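Local coordinates for probable enoyl-CoA hydratase/isomerase (Pseudomonas aeruginosa PAO1, PDB 5WYD), which probably acts as an enoyl-CoA hydratase/isomerase of the crotonase superfamily and has been linked to synthesis of the diffusible signal factor DSF, at residues L29-H34 and V65-G70; S112-N117 and D132-E137; Y119-G124 and Q141-E146; W163-G168 and L186-V191. The protein carries 1 engineered substitution. All blocks are in the same frame, centred on the assembly; numbering follows the deposited sequence.

Contact 1: L29-H34 and V65-G70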
loop_
_atom_site.group_PDB
_atom_site.type_symbol
_atom_site.label_atom_id
_atom_site.label_comp_id
_atom_site.label_asym_id
_atom_site.label_seq_id
_atom_site.Cartn_x
_atom_site.Cartn_y
_atom_site.Cartn_z
ATOM N N LEU A 29 34.513 -1.288 13.540
ATOM C CA LEU A 29 34.866 -0.054 12.851
ATOM C C LEU A 29 35.320 -0.344 11.434
ATOM O O LEU A 29 36.313 -1.048 11.222
ATOM C CB LEU A 29 35.973 0.695 13.584
ATOM C CG LEU A 29 36.550 1.850 12.758
ATOM C CD1 LEU A 29 35.516 2.891 12.372
ATOM C CD2 LEU A 29 37.717 2.466 13.508
ATOM N N ILE A 30 34.621 0.256 10.482
ATOM C CA ILE A 30 34.901 0.131 9.062
ATOM C C ILE A 30 35.288 1.492 8.526
ATOM O O ILE A 30 34.518 2.446 8.655
ATOM C CB ILE A 30 33.679 -0.374 8.300
ATOM C CG1 ILE A 30 33.129 -1.592 9.022
ATOM C CG2 ILE A 30 34.070 -0.629 6.881
ATOM C CD1 ILE A 30 31.859 -2.118 8.409
ATOM N N THR A 31 36.436 1.576 7.876
ATOM C CA THR A 31 36.870 2.838 7.321
ATOM C C THR A 31 37.058 2.667 5.822
ATOM O O THR A 31 37.655 1.678 5.376
ATOM C CB THR A 31 38.156 3.301 7.985
ATOM O OG1 THR A 31 37.909 3.496 9.382
ATOM C CG2 THR A 31 38.572 4.649 7.407
ATOM N N ILE A 32 36.436 3.563 5.053
ATOM C CA ILE A 32 36.695 3.635 3.623
ATOM C C ILE A 32 38.053 4.275 3.441
ATOM O O ILE A 32 38.292 5.386 3.936
ATOM C CB ILE A 32 35.669 4.517 2.915
ATOM C CG1 ILE A 32 34.282 4.242 3.424
ATOM C CG2 ILE A 32 35.760 4.292 1.412
ATOM C CD1 ILE A 32 33.314 5.216 2.846
ATOM N N ASN A 33 38.906 3.646 2.659
ATOM C CA ASN A 33 40.246 4.141 2.449
ATOM C C ASN A 33 40.544 4.089 0.962
ATOM O O ASN A 33 41.320 3.260 0.504
ATOM C CB ASN A 33 41.231 3.334 3.275
ATOM C CG ASN A 33 42.590 3.929 3.312
ATOM O OD1 ASN A 33 42.868 4.939 2.667
ATOM N ND2 ASN A 33 43.469 3.299 4.077
ATOM N N HIS A 34 39.937 4.991 0.212
ATOM C CA HIS A 34 40.165 5.062 -1.221
ATOM C C HIS A 34 40.749 6.428 -1.523
ATOM O O HIS A 34 40.101 7.446 -1.261
ATOM C CB HIS A 34 38.863 4.819 -1.989
ATOM C CG HIS A 34 39.048 4.668 -3.461
ATOM N ND1 HIS A 34 38.592 5.608 -4.355
ATOM C CD2 HIS A 34 39.724 3.753 -4.189
ATOM C CE1 HIS A 34 38.915 5.239 -5.579
ATOM N NE2 HIS A 34 39.611 4.120 -5.505
ATOM N N VAL A 65 30.191 1.440 12.962
ATOM C CA VAL A 65 30.588 2.814 12.686
ATOM C C VAL A 65 31.309 2.837 11.346
ATOM O O VAL A 65 32.042 1.895 11.020
ATOM C CB VAL A 65 31.470 3.399 13.811
ATOM C CG1 VAL A 65 31.950 4.816 13.471
ATOM C CG2 VAL A 65 30.701 3.392 15.140
ATOM N N VAL A 66 30.989 3.831 10.521
ATOM C CA VAL A 66 31.669 4.072 9.249
ATOM C C VAL A 66 32.125 5.525 9.185
ATOM O O VAL A 66 31.325 6.442 9.399
ATOM C CB VAL A 66 30.785 3.730 8.040
ATOM C CG1 VAL A 66 30.477 2.270 8.046
ATOM C CG2 VAL A 66 29.501 4.522 8.097
ATOM N N THR A 67 33.393 5.738 8.835
ATOM C CA THR A 67 33.953 7.080 8.731
ATOM C C THR A 67 34.856 7.135 7.507
ATOM O O THR A 67 35.322 6.102 7.016
ATOM C CB THR A 67 34.738 7.478 10.004
ATOM O OG1 THR A 67 35.025 8.883 9.994
ATOM C CG2 THR A 67 36.052 6.736 10.059
ATOM N N GLY A 68 35.078 8.344 7.003
ATOM C CA GLY A 68 35.928 8.507 5.843
ATOM C C GLY A 68 37.383 8.730 6.222
ATOM O O GLY A 68 37.711 9.549 7.084
ATOM N N GLN A 69 38.260 7.987 5.555
ATOM C CA GLN A 69 39.687 8.129 5.787
ATOM C C GLN A 69 40.118 9.581 5.582
ATOM O O GLN A 69 39.679 10.255 4.640
ATOM C CB GLN A 69 40.450 7.185 4.869
ATOM C CG GLN A 69 41.924 7.204 5.043
ATOM C CD GLN A 69 42.591 8.047 3.987
ATOM O OE1 GLN A 69 42.026 8.301 2.919
ATOM N NE2 GLN A 69 43.795 8.500 4.280
ATOM N N GLY A 70 40.941 10.076 6.503
ATOM C CA GLY A 70 41.424 11.425 6.415
ATOM C C GLY A 70 40.382 12.411 6.901
ATOM O O GLY A 70 39.182 12.121 6.971
#
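T31 lies against T67 where strands 29-32 and 65-68 run parallel, the axes of these short strand segments 25° apart, with L29 level with V65 and I32 level with G68. The T31 side chain can be followed outward from its CB, which stands 4.1 Å from T67 O, at the edge of contact with the partner backbone. There it branches. With OG1 anti to the carbonyl carbon (chi1 -62°), the hydroxyl comes alongside T67 and its OG1 lies 3.8 Å from T67 CG2, a van der Waals contact between two side chains that point the same way. The methyl goes further along the partner: T31 CG2 approaches T67 O to 3.6 Å and reaches Q69 N at 3.8 Å, covering the point where the strand gives way to a loop. T67 OG1 is turned to another strand and bonds A115 O.

Beneath these side chains the backbones are joined in the parallel pattern. I30 N donates to V65 O at 3.1 Å, while the bonds from T67 N to I30 O and from I32 N to T67 O are weak. A firmer bond closes the series, Q69 N to I32 O at 3.1 Å. On the opposite face I30 CB packs on V66 CG1 at 4.2 Å.

Strand 27-32, helix 42-57 and strand 63-68 form a beta-alpha-beta unit in the crotonase sheet. L51 and L55 of the helix cover I30, whereas helix 200-211 covers L29 and V65; strand 19-24 borders one side of the pair and strand 111-116 the other.

Contact 2: S112-N117 and D132-E137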
loop_
_atom_site.group_PDB
_atom_site.type_symbol
_atom_site.label_atom_id
_atom_site.label_comp_id
_atom_site.label_asym_id
_atom_site.label_seq_id
_atom_site.Cartn_x
_atom_site.Cartn_y
_atom_site.Cartn_z
ATOM N N SER A 112 23.961 1.124 13.073
ATOM C CA SER A 112 25.021 1.660 12.246
ATOM C C SER A 112 25.066 3.158 12.508
ATOM O O SER A 112 24.029 3.829 12.518
ATOM C CB SER A 112 24.791 1.335 10.763
ATOM O OG SER A 112 23.546 1.819 10.269
ATOM N N ILE A 113 26.250 3.667 12.787
ATOM C CA ILE A 113 26.441 5.075 13.081
ATOM C C ILE A 113 27.373 5.599 12.004
ATOM O O ILE A 113 28.442 5.021 11.770
ATOM C CB ILE A 113 27.047 5.296 14.481
ATOM C CG1 ILE A 113 26.274 4.554 15.555
ATOM C CG2 ILE A 113 27.035 6.757 14.855
ATOM C CD1 ILE A 113 26.962 4.686 16.833
ATOM N N ALA A 114 26.990 6.701 11.379
ATOM C CA ALA A 114 27.785 7.309 10.330
ATOM C C ALA A 114 28.524 8.493 10.919
ATOM O O ALA A 114 27.895 9.456 11.357
ATOM C CB ALA A 114 26.883 7.774 9.199
ATOM N N ALA A 115 29.850 8.427 10.919
ATOM C CA ALA A 115 30.685 9.494 11.448
ATOM C C ALA A 115 31.267 10.279 10.282
ATOM O O ALA A 115 32.216 9.827 9.639
ATOM C CB ALA A 115 31.789 8.903 12.320
ATOM N N ILE A 116 30.794 11.501 10.109
ATOM C CA ILE A 116 31.151 12.338 8.975
ATOM C C ILE A 116 32.333 13.212 9.374
ATOM O O ILE A 116 32.180 14.249 10.020
ATOM C CB ILE A 116 29.961 13.178 8.518
ATOM C CG1 ILE A 116 28.767 12.263 8.232
ATOM C CG2 ILE A 116 30.364 14.015 7.307
ATOM C CD1 ILE A 116 27.521 12.976 7.809
ATOM N N ASN A 117 33.522 12.812 8.966
ATOM C CA ASN A 117 34.696 13.605 9.257
ATOM C C ASN A 117 35.107 14.479 8.086
ATOM O O ASN A 117 35.961 15.342 8.261
ATOM C CB ASN A 117 35.852 12.701 9.720
ATOM C CG ASN A 117 36.218 11.636 8.709
ATOM O OD1 ASN A 117 35.476 11.370 7.768
ATOM N ND2 ASN A 117 37.400 11.045 8.881
ATOM N N ASP A 132 21.979 4.217 10.344
ATOM C CA ASP A 132 20.889 4.629 11.225
ATOM C C ASP A 132 21.087 6.034 11.785
ATOM O O ASP A 132 20.146 6.834 11.808
ATOM C CB ASP A 132 20.733 3.660 12.389
ATOM C CG ASP A 132 20.491 2.269 11.938
ATOM O OD1 ASP A 132 19.781 2.065 10.926
ATOM O OD2 ASP A 132 20.973 1.369 12.631
ATOM N N ILE A 133 22.281 6.359 12.260
ATOM C CA ILE A 133 22.496 7.622 12.954
ATOM C C ILE A 133 23.678 8.322 12.315
ATOM O O ILE A 133 24.659 7.694 11.908
ATOM C CB ILE A 133 22.761 7.384 14.454
ATOM C CG1 ILE A 133 21.728 6.425 15.007
ATOM C CG2 ILE A 133 22.675 8.695 15.234
ATOM C CD1 ILE A 133 21.975 6.000 16.425
ATOM N N ARG A 134 23.608 9.633 12.262
ATOM C CA ARG A 134 24.674 10.408 11.660
ATOM C C ARG A 134 25.247 11.418 12.640
ATOM O O ARG A 134 24.506 12.199 13.245
ATOM C CB ARG A 134 24.172 11.088 10.395
ATOM C CG ARG A 134 23.895 10.101 9.299
ATOM C CD ARG A 134 22.793 10.588 8.405
ATOM N NE ARG A 134 21.550 10.667 9.135
ATOM C CZ ARG A 134 20.796 9.614 9.388
ATOM N NH1 ARG A 134 21.170 8.420 8.964
ATOM N NH2 ARG A 134 19.668 9.751 10.061
ATOM N N ILE A 135 26.570 11.403 12.774
ATOM C CA ILE A 135 27.318 12.337 13.606
ATOM C C ILE A 135 28.285 13.081 12.695
ATOM O O ILE A 135 29.134 12.451 12.054
ATOM C CB ILE A 135 28.093 11.598 14.712
ATOM C CG1 ILE A 135 27.166 10.725 15.545
ATOM C CG2 ILE A 135 28.847 12.574 15.607
ATOM C CD1 ILE A 135 27.905 10.023 16.643
ATOM N N ALA A 136 28.223 14.414 12.696
ATOM C CA ALA A 136 29.082 15.166 11.791
ATOM C C ALA A 136 29.868 16.267 12.496
ATOM O O ALA A 136 29.409 16.879 13.468
ATOM C CB ALA A 136 28.274 15.792 10.647
ATOM N N GLU A 137 31.090 16.463 11.984
ATOM C CA GLU A 137 32.007 17.535 12.318
ATOM C C GLU A 137 31.483 18.829 11.708
ATOM O O GLU A 137 30.877 18.821 10.636
ATOM C CB GLU A 137 33.390 17.210 11.775
ATOM C CG GLU A 137 34.032 15.975 12.382
ATOM C CD GLU A 137 35.389 15.681 11.778
ATOM O OE1 GLU A 137 36.051 14.719 12.221
ATOM O OE2 GLU A 137 35.791 16.406 10.848
#
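D132 meets S112 with both its backbone and its carboxylate. D132 N donates to S112 OG at 2.9 Å, and S112 N returns a bond to D132 OD2 at 3.0 Å, arriving from above the carboxylate plane by 46°. The other oxygen, OD1, forms a salt bridge with K171 of the second subunit. I133 begins the parallel strand pairing: its N binds S112 O, and its O receives A114 N at a short 2.6 Å. R134 lays CG on A114 CB, 3.8 Å away, and then bends at chi3 (-65°), which carries its guanidinium away from strand 112-116 toward L190 O and the carboxylate of E192. I135 binds A114 O through its N and I116 N through its O, while its CD1 crosses to I113 CG2 at 3.8 Å. A136 places its CB 3.8 Å from I116 CB. E137 completes the pairing through its N, which binds I116 O at 3.2 Å, and its extended side chain ends with the carboxylate against N117, E137 OE1 3.2 Å from N117 CB.

Both strands are interior to the main sheet. Strand 63-68 flanks 111-116 and strand 193-195 flanks 133-137; helix 200-211 packs L207 over I113 and I135.

Contact 3: Y119-G124 and Q141-E146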
loop_
_atom_site.group_PDB
_atom_site.type_symbol
_atom_site.label_atom_id
_atom_site.label_comp_id
_atom_site.label_asym_id
_atom_site.label_seq_id
_atom_site.Cartn_x
_atom_site.Cartn_y
_atom_site.Cartn_z
ATOM N N TYR A 119 34.069 15.831 3.584
ATOM C CA TYR A 119 33.018 16.070 2.590
ATOM C C TYR A 119 32.290 14.778 2.321
ATOM O O TYR A 119 32.919 13.757 2.024
ATOM C CB TYR A 119 33.551 16.569 1.248
ATOM C CG TYR A 119 34.041 17.948 1.268
ATOM C CD1 TYR A 119 35.205 18.239 1.900
ATOM C CD2 TYR A 119 33.347 18.967 0.653
ATOM C CE1 TYR A 119 35.673 19.481 1.940
ATOM C CE2 TYR A 119 33.830 20.247 0.689
ATOM C CZ TYR A 119 35.013 20.481 1.342
ATOM O OH TYR A 119 35.527 21.747 1.417
ATOM N N ALA A 120 30.972 14.835 2.406
ATOM C CA ALA A 120 30.105 13.721 2.056
ATOM C C ALA A 120 29.197 14.211 0.945
ATOM O O ALA A 120 28.237 14.948 1.187
ATOM C CB ALA A 120 29.302 13.243 3.252
ATOM N N MET A 121 29.441 13.741 -0.263
ATOM C CA MET A 121 28.618 14.181 -1.369
ATOM C C MET A 121 28.335 12.988 -2.261
ATOM O O MET A 121 29.058 11.990 -2.246
ATOM C CB MET A 121 29.273 15.352 -2.115
ATOM C CG MET A 121 29.593 16.554 -1.193
ATOM S SD MET A 121 30.375 17.914 -2.064
ATOM C CE MET A 121 29.043 18.390 -3.155
ATOM N N GLY A 122 27.226 13.087 -2.982
ATOM C CA GLY A 122 26.780 12.033 -3.877
ATOM C C GLY A 122 26.583 10.714 -3.158
ATOM O O GLY A 122 25.859 10.625 -2.153
ATOM N N GLY A 123 27.281 9.682 -3.647
ATOM C CA GLY A 123 27.151 8.367 -3.051
ATOM C C GLY A 123 27.511 8.399 -1.588
ATOM O O GLY A 123 26.890 7.718 -0.773
ATOM N N GLY A 124 28.492 9.226 -1.232
ATOM C CA GLY A 124 28.898 9.316 0.158
ATOM C C GLY A 124 27.750 9.738 1.043
ATOM O O GLY A 124 27.522 9.162 2.108
ATOM N N GLN A 141 30.423 19.363 4.629
ATOM C CA GLN A 141 29.346 19.811 3.767
ATOM C C GLN A 141 28.828 18.621 2.992
ATOM O O GLN A 141 29.608 17.854 2.417
ATOM C CB GLN A 141 29.777 20.913 2.813
ATOM C CG GLN A 141 30.096 22.231 3.468
ATOM C CD GLN A 141 30.601 23.226 2.464
ATOM O OE1 GLN A 141 31.037 22.844 1.379
ATOM N NE2 GLN A 141 30.503 24.512 2.787
ATOM N N MET A 142 27.513 18.477 2.983
ATOM C CA MET A 142 26.848 17.355 2.346
ATOM C C MET A 142 25.847 17.827 1.315
ATOM O O MET A 142 24.981 18.647 1.618
ATOM C CB MET A 142 26.151 16.510 3.388
ATOM C CG MET A 142 27.062 16.093 4.480
ATOM S SD MET A 142 26.121 16.066 5.985
ATOM C CE MET A 142 25.831 17.827 6.233
ATOM N N ALA A 143 25.950 17.279 0.117
ATOM C CA ALA A 143 25.018 17.626 -0.931
ATOM C C ALA A 143 24.990 16.506 -1.942
ATOM O O ALA A 143 25.777 15.553 -1.879
ATOM C CB ALA A 143 25.385 18.933 -1.617
ATOM N N LEU A 144 23.967 16.561 -2.777
ATOM C CA LEU A 144 23.908 15.673 -3.923
ATOM C C LEU A 144 24.161 16.480 -5.187
ATOM O O LEU A 144 23.277 17.234 -5.627
ATOM C CB LEU A 144 22.558 14.964 -3.987
ATOM C CG LEU A 144 22.276 14.070 -2.772
ATOM C CD1 LEU A 144 20.931 13.392 -2.903
ATOM C CD2 LEU A 144 23.379 13.030 -2.543
ATOM N N PRO A 145 25.307 16.302 -5.836
ATOM C CA PRO A 145 25.649 17.082 -7.032
ATOM C C PRO A 145 25.427 16.305 -8.320
ATOM O O PRO A 145 25.822 16.790 -9.385
ATOM C CB PRO A 145 27.154 17.307 -6.844
ATOM C CG PRO A 145 27.595 16.011 -6.165
ATOM C CD PRO A 145 26.467 15.608 -5.259
ATOM N N GLU A 146 24.814 15.133 -8.229
ATOM C CA GLU A 146 24.631 14.318 -9.405
ATOM C C GLU A 146 23.748 15.027 -10.404
ATOM O O GLU A 146 23.964 14.916 -11.609
ATOM C CB GLU A 146 24.072 12.975 -8.970
ATOM C CG GLU A 146 23.294 13.045 -7.715
ATOM C CD GLU A 146 23.994 12.356 -6.573
ATOM O OE1 GLU A 146 23.568 12.592 -5.443
ATOM O OE2 GLU A 146 24.969 11.607 -6.785
#
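Segments 119-124 and 141-146 run side by side in the same sense, end-to-end directions 31° apart, as a loosely bonded parallel pair: the bonds from A120 N to Q141 O and from A143 N to A120 O are weak, and the firmer one, from G122 N to A143 O at 3.1 Å, lies in the carbonyl plane. M121 reaches across to Q141, A143 and P145. Its CB sits 3.5 Å from A143 O and its CG passes over Q141 O; the chain then bends at chi3 (65°), which brings the terminal methyl CE 4.0 Å from A143 CB and 4.1 Å from P145 CG. A120 CB packs on M142 CG. At one end the side chains of Y119 and Q141 run side by side, the ring and amide planes turned 83° to each other, with Y119 CE2 3.9 Å from Q141 OE1. At the other end three residues converge on G122: P145 CD abuts its N, L144 CD2 touches its O at 3.5 Å, and E146, bent at chi2, brings OE2 to 3.5 Å from G122 CA.

G122 is the N-cap of helix 123-130, and G124 N bonds back to M121 O across the turn. The side chain of Y119 comes within about 5 Å of a bound pentanedial (nearest atoms) and packs on K72 and F73, two residues of that pocket, while R179, the third, is touched by M121 and Q141. Across these two segments the helix start is joined to 141-146 by one firm and two weak backbone bonds and by apolar packing. This loose, mostly apolar joint holds the N-cap turn beside the pentanedial pocket, an arrangement consistent with the oxyanion-hole role that a glycine-rich helix start has in crotonases.

Contact 4: W163-G168 and L186-V191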
loop_
_atom_site.group_PDB
_atom_site.type_symbol
_atom_site.label_atom_id
_atom_site.label_comp_id
_atom_site.label_asym_id
_atom_site.label_seq_id
_atom_site.Cartn_x
_atom_site.Cartn_y
_atom_site.Cartn_z
ATOM N N TRP A 163 12.886 11.495 3.152
ATOM C CA TRP A 163 12.448 10.788 4.353
ATOM C C TRP A 163 13.027 11.464 5.580
ATOM O O TRP A 163 12.290 11.826 6.499
ATOM C CB TRP A 163 12.861 9.304 4.260
ATOM C CG TRP A 163 12.187 8.264 5.185
ATOM C CD1 TRP A 163 12.734 7.658 6.300
ATOM C CD2 TRP A 163 10.874 7.714 5.056
ATOM N NE1 TRP A 163 11.836 6.777 6.858
ATOM C CE2 TRP A 163 10.687 6.794 6.113
ATOM C CE3 TRP A 163 9.823 7.922 4.160
ATOM C CZ2 TRP A 163 9.491 6.081 6.282
ATOM C CZ3 TRP A 163 8.639 7.205 4.336
ATOM C CH2 TRP A 163 8.491 6.295 5.375
ATOM N N LEU A 164 14.339 11.696 5.594
ATOM C CA LEU A 164 14.939 12.344 6.749
ATOM C C LEU A 164 14.541 13.814 6.847
ATOM O O LEU A 164 14.083 14.269 7.898
ATOM C CB LEU A 164 16.459 12.197 6.711
ATOM C CG LEU A 164 16.942 10.881 7.297
ATOM C CD1 LEU A 164 18.445 10.859 7.312
ATOM C CD2 LEU A 164 16.386 10.623 8.691
ATOM N N VAL A 165 14.674 14.574 5.762
ATOM C CA VAL A 165 14.601 16.031 5.863
ATOM C C VAL A 165 13.318 16.622 5.293
ATOM O O VAL A 165 13.143 17.850 5.336
ATOM C CB VAL A 165 15.834 16.683 5.205
ATOM C CG1 VAL A 165 17.108 16.008 5.756
ATOM C CG2 VAL A 165 15.745 16.659 3.687
ATOM N N GLY A 166 12.435 15.818 4.736
ATOM C CA GLY A 166 11.253 16.377 4.118
ATOM C C GLY A 166 11.499 16.680 2.654
ATOM O O GLY A 166 12.629 16.778 2.191
ATOM N N GLU A 167 10.412 16.807 1.904
ATOM C CA GLU A 167 10.582 17.020 0.480
ATOM C C GLU A 167 11.219 18.364 0.201
ATOM O O GLU A 167 12.183 18.448 -0.567
ATOM C CB GLU A 167 9.239 16.884 -0.231
ATOM C CG GLU A 167 8.686 15.485 -0.173
ATOM C CD GLU A 167 7.502 15.283 -1.088
ATOM O OE1 GLU A 167 6.665 14.405 -0.799
ATOM O OE2 GLU A 167 7.410 15.995 -2.105
ATOM N N GLY A 168 10.756 19.410 0.878
ATOM C CA GLY A 168 11.178 20.750 0.502
ATOM C C GLY A 168 12.680 20.935 0.561
ATOM O O GLY A 168 13.306 21.381 -0.407
ATOM N N LEU A 186 21.772 19.829 10.879
ATOM C CA LEU A 186 21.239 19.509 12.187
ATOM C C LEU A 186 19.865 20.123 12.350
ATOM O O LEU A 186 18.942 19.480 12.866
ATOM C CB LEU A 186 22.188 20.013 13.261
ATOM C CG LEU A 186 21.707 19.858 14.682
ATOM C CD1 LEU A 186 21.505 18.384 15.016
ATOM C CD2 LEU A 186 22.742 20.494 15.553
ATOM N N ARG A 187 19.698 21.353 11.876
ATOM C CA ARG A 187 18.402 22.005 11.999
ATOM C C ARG A 187 17.343 21.277 11.187
ATOM O O ARG A 187 16.233 21.039 11.672
ATOM C CB ARG A 187 18.505 23.456 11.543
ATOM C CG ARG A 187 17.223 24.301 11.700
ATOM C CD ARG A 187 17.263 25.402 10.656
ATOM N NE ARG A 187 18.621 25.930 10.561
ATOM C CZ ARG A 187 19.038 26.738 9.600
ATOM N NH1 ARG A 187 18.197 27.109 8.644
ATOM N NH2 ARG A 187 20.296 27.162 9.588
ATOM N N ILE A 188 17.682 20.866 9.966
ATOM C CA ILE A 188 16.698 20.199 9.134
ATOM C C ILE A 188 16.518 18.742 9.506
ATOM O O ILE A 188 15.633 18.092 8.954
ATOM C CB ILE A 188 17.066 20.331 7.652
ATOM C CG1 ILE A 188 18.327 19.537 7.327
ATOM C CG2 ILE A 188 17.345 21.784 7.367
ATOM C CD1 ILE A 188 18.724 19.562 5.838
ATOM N N GLY A 189 17.308 18.213 10.439
ATOM C CA GLY A 189 17.169 16.826 10.849
ATOM C C GLY A 189 17.967 15.827 10.030
ATOM O O GLY A 189 17.809 14.603 10.222
ATOM N N LEU A 190 18.787 16.302 9.097
ATOM C CA LEU A 190 19.656 15.404 8.348
ATOM C C LEU A 190 20.670 14.719 9.252
ATOM O O LEU A 190 20.970 13.541 9.067
ATOM C CB LEU A 190 20.367 16.168 7.246
ATOM C CG LEU A 190 21.449 15.392 6.528
ATOM C CD1 LEU A 190 20.928 14.081 5.974
ATOM C CD2 LEU A 190 21.962 16.278 5.402
ATOM N N VAL A 191 21.226 15.444 10.217
ATOM C CA VAL A 191 22.191 14.892 11.153
ATOM C C VAL A 191 21.614 15.012 12.559
ATOM O O VAL A 191 20.967 16.015 12.891
ATOM C CB VAL A 191 23.564 15.576 11.036
ATOM C CG1 VAL A 191 24.163 15.277 9.676
ATOM C CG2 VAL A 191 23.469 17.071 11.263
#
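V165 is the main bump of this contact, and the hollow it enters is formed by I188, G189 and L190 where helix 182-188 ends. One branch does most of the filling. V165 CG1 lies 3.6 Å from L190 CB and 3.7 Å from L190 CA, with I188 CD1 beside it at 3.9 Å. Placing V165 CG1 anti to the carbonyl carbon (chi1 -50°) puts this methyl into the hollow, where it runs alongside L190 with both side chains pointing the same way. I188 makes one wall. Its CG1 sits between its own backbone N and carbonyl carbon (chi1 68°), and from there CD1 also reaches V165 CB, at 4.1 Å.

The floor is G189, which ends the helix in a Schellman motif with positive phi. Having no side chain, it lets the helix carrying L164 and V165 come close, and V165 CA approaches G189 CA to 5.7 Å. L164 forms a second, looser bump: its CD1 lies 4.1 Å from L190 O and 4.3 Å from L190 CD1. L129 of helix 123-130 touches both L164 and L190.

No hydrogen bond spans the two segments, and the buried surface is a modest 220 Å². The fit of helix 157-176 against the end of helix 182-188 therefore rests on aliphatic packing, while the L190 O that L164 CD1 approaches is satisfied elsewhere, by NE of R134.

In the fold
From the N terminus, contact 1 closes first, joining strands 27-32 and 63-68 around helix 42-57. The chain then enters the same sheet again at 112-117, where A115 N probably donates a hydrogen bond to V66 O, bringing contact 2 against contact 1. Contacts 2 and 3 cross: 119-124 follows 112-117, and 141-146 comes after 132-137, so all of helix 123-130 lies between the segments of contact 2, and its later part between those of contact 3. Contact 4 follows in series, closing the loop between helices 157-176 and 182-188. M142 SD touches I116 of contact 2 and L190 and V191 of contact 4. Together they connect the main sheet, the ligand-side strand pair and the helical layer.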